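Long-range contact in ribokinase (Staphylococcus aureus, PDB 3RY7), which phosphorylates D-ribose at O-5 with ATP and magnesium to give D-ribose 5-phosphate: residues D135-L141 against V160-P166. Sequence-based numbering, arbitrary orientation.
Sequences DFVVAQL and VTTVLNP
Phe136 and Thr161 sit abreast on one face of a parallel strand pair and point the same way, ring atom CD1 of Phe136 lying 3.6 Å from Thr161 CB and 3.7 Å from its methyl CG2. CG of Phe136 stands anti to the carbonyl carbon (chi1 -59°), which sets the ring obliquely beside Thr161 and lets CD1 also reach Val163 CG1 at 4.1 Å. Farther along this face Val138 and Val163 mesh obliquely, branch against branch, the closest pair being Val138 CG1 and Val163 CG2 at 3.8 Å. Gln140 follows: its aliphatic CG lies 3.6 Å from Asn165 OD1, the two amide planes turned 51° apart. Gln46 bridges both amides, accepting from Gln140 NE2 and donating to Asn165 OD1; Gln140 also lies beside Gly43, a probable substrate-binding residue, and Asn165 ND2 donates to Val184 O. On the other face, Val137 CG1 packs on Thr162 CG2, and Leu164 brings CD1 to 3.6 Å from Ala139 O; beyond the strand end, Leu141 crosses Leu164 at about a right angle, CD2 to CD1 at 4.1 Å. Five backbone hydrogen bonds run from Thr161 N to Asp135 O through to Asn165 N to Ala139 O at 3.0 Å; the first, with Thr161 N above the carbonyl plane, is bent to 140°, the others nearly straight. This pair belongs to a beta-alpha-beta crossover in the central sheet of the PfkB fold: helix 145-157 covers Val137, Ala139 and Thr162, helix 252-263 packs on Phe136, Val138 and Asn165, and strands 4-8 and 182-183 flank the pair.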
loop_
_atom_site.group_PDB
_atom_site.type_symbol
_atom_site.label_atom_id
_atom_site.label_comp_id
_atom_site.label_asym_id
_atom_site.label_seq_id
_atom_site.Cartn_x
_atom_site.Cartn_y
_atom_site.Cartn_z
ATOM N N ASP A 135 -15.910 -27.248 9.684
ATOM C CA ASP A 135 -15.326 -28.128 8.673
ATOM C C ASP A 135 -13.815 -28.298 8.873
ATOM O O ASP A 135 -13.262 -29.391 8.676
ATOM C CB ASP A 135 -15.607 -27.572 7.279
ATOM C CG ASP A 135 -17.095 -27.516 6.978
ATOM O OD1 ASP A 135 -17.769 -28.551 7.210
ATOM O OD2 ASP A 135 -17.586 -26.445 6.532
ATOM N N PHE A 136 -13.149 -27.208 9.254
ATOM C CA PHE A 136 -11.712 -27.229 9.519
ATOM C C PHE A 136 -11.392 -26.431 10.763
ATOM O O PHE A 136 -12.018 -25.405 11.039
ATOM C CB PHE A 136 -10.911 -26.611 8.362
ATOM C CG PHE A 136 -11.118 -27.292 7.029
ATOM C CD1 PHE A 136 -10.224 -28.255 6.580
ATOM C CD2 PHE A 136 -12.193 -26.950 6.219
ATOM C CE1 PHE A 136 -10.408 -28.871 5.353
ATOM C CE2 PHE A 136 -12.378 -27.567 4.992
ATOM C CZ PHE A 136 -11.494 -28.527 4.560
ATOM N N VAL A 137 -10.395 -26.895 11.500
ATOM C CA VAL A 137 -9.777 -26.072 12.514
ATOM C C VAL A 137 -8.294 -25.925 12.167
ATOM O O VAL A 137 -7.629 -26.908 11.832
ATOM C CB VAL A 137 -9.997 -26.659 13.944
ATOM C CG1 VAL A 137 -9.802 -28.148 13.935
ATOM C CG2 VAL A 137 -9.058 -26.011 14.935
ATOM N N VAL A 138 -7.790 -24.693 12.217
ATOM C CA VAL A 138 -6.405 -24.404 11.835
ATOM C C VAL A 138 -5.648 -23.817 13.009
ATOM O O VAL A 138 -6.115 -22.864 13.621
ATOM C CB VAL A 138 -6.347 -23.374 10.675
ATOM C CG1 VAL A 138 -4.912 -23.215 10.153
ATOM C CG2 VAL A 138 -7.297 -23.767 9.556
ATOM N N ALA A 139 -4.474 -24.359 13.303
ATOM C CA ALA A 139 -3.654 -23.843 14.385
ATOM C C ALA A 139 -2.249 -23.526 13.892
ATOM O O ALA A 139 -1.825 -24.056 12.876
ATOM C CB ALA A 139 -3.579 -24.847 15.525
ATOM N N GLN A 140 -1.545 -22.685 14.624
ATOM C CA GLN A 140 -0.130 -22.441 14.453
ATOM C C GLN A 140 0.572 -22.551 15.781
ATOM O O GLN A 140 -0.050 -22.697 16.790
ATOM C CB GLN A 140 0.144 -21.066 13.841
ATOM C CG GLN A 140 -0.837 -20.629 12.845
ATOM C CD GLN A 140 -2.076 -20.139 13.459
ATOM O OE1 GLN A 140 -2.068 -19.601 14.517
ATOM N NE2 GLN A 140 -3.149 -20.365 12.809
ATOM N N LEU A 141 1.876 -22.461 15.769
ATOM C CA LEU A 141 2.626 -22.690 16.996
ATOM C C LEU A 141 2.963 -21.414 17.799
ATOM O O LEU A 141 3.905 -21.423 18.576
ATOM C CB LEU A 141 3.894 -23.495 16.699
ATOM C CG LEU A 141 3.681 -24.871 16.052
ATOM C CD1 LEU A 141 4.996 -25.589 15.784
ATOM C CD2 LEU A 141 2.805 -25.724 16.962
ATOM N N VAL A 160 -14.056 -33.517 12.406
ATOM C CA VAL A 160 -13.620 -32.217 11.891
ATOM C C VAL A 160 -12.147 -32.284 11.456
ATOM O O VAL A 160 -11.292 -32.762 12.209
ATOM C CB VAL A 160 -13.838 -31.104 12.934
ATOM C CG1 VAL A 160 -13.290 -29.760 12.433
ATOM C CG2 VAL A 160 -15.326 -31.001 13.284
ATOM N N THR A 161 -11.862 -31.835 10.230
ATOM C CA THR A 161 -10.502 -31.881 9.668
ATOM C C THR A 161 -9.519 -30.947 10.386
ATOM O O THR A 161 -9.782 -29.757 10.541
ATOM C CB THR A 161 -10.526 -31.516 8.170
ATOM O OG1 THR A 161 -11.438 -32.388 7.503
ATOM C CG2 THR A 161 -9.133 -31.658 7.551
ATOM N N THR A 162 -8.390 -31.485 10.835
ATOM C CA THR A 162 -7.401 -30.657 11.507
ATOM C C THR A 162 -6.257 -30.228 10.591
ATOM O O THR A 162 -5.732 -31.028 9.819
ATOM C CB THR A 162 -6.807 -31.351 12.724
ATOM O OG1 THR A 162 -6.149 -32.557 12.313
ATOM C CG2 THR A 162 -7.895 -31.669 13.741
ATOM N N VAL A 163 -5.864 -28.962 10.685
ATOM C CA VAL A 163 -4.738 -28.478 9.907
ATOM C C VAL A 163 -3.748 -27.667 10.736
ATOM O O VAL A 163 -4.100 -26.677 11.381
ATOM C CB VAL A 163 -5.183 -27.781 8.572
ATOM C CG1 VAL A 163 -6.693 -27.589 8.507
ATOM C CG2 VAL A 163 -4.427 -26.503 8.344
ATOM N N LEU A 164 -2.505 -28.130 10.755
ATOM C CA LEU A 164 -1.465 -27.484 11.534
ATOM C C LEU A 164 -0.431 -26.830 10.624
ATOM O O LEU A 164 0.177 -27.488 9.775
ATOM C CB LEU A 164 -0.755 -28.468 12.460
ATOM C CG LEU A 164 0.433 -27.866 13.232
ATOM C CD1 LEU A 164 -0.047 -26.849 14.234
ATOM C CD2 LEU A 164 1.270 -28.933 13.922
ATOM N N ASN A 165 -0.256 -25.525 10.812
ATOM C CA ASN A 165 0.864 -24.781 10.243
ATOM C C ASN A 165 1.952 -24.709 11.305
ATOM O O ASN A 165 1.868 -23.902 12.228
ATOM C CB ASN A 165 0.380 -23.394 9.812
ATOM C CG ASN A 165 1.510 -22.413 9.592
ATOM O OD1 ASN A 165 1.463 -21.294 10.095
ATOM N ND2 ASN A 165 2.537 -22.825 8.847
ATOM N N PRO A 166 2.966 -25.589 11.199
ATOM C CA PRO A 166 3.915 -25.810 12.295
ATOM C C PRO A 166 4.995 -24.732 12.375
ATOM O O PRO A 166 6.190 -25.050 12.303
ATOM C CB PRO A 166 4.534 -27.174 11.946
ATOM C CG PRO A 166 4.500 -27.210 10.449
ATOM C CD PRO A 166 3.253 -26.452 10.038
#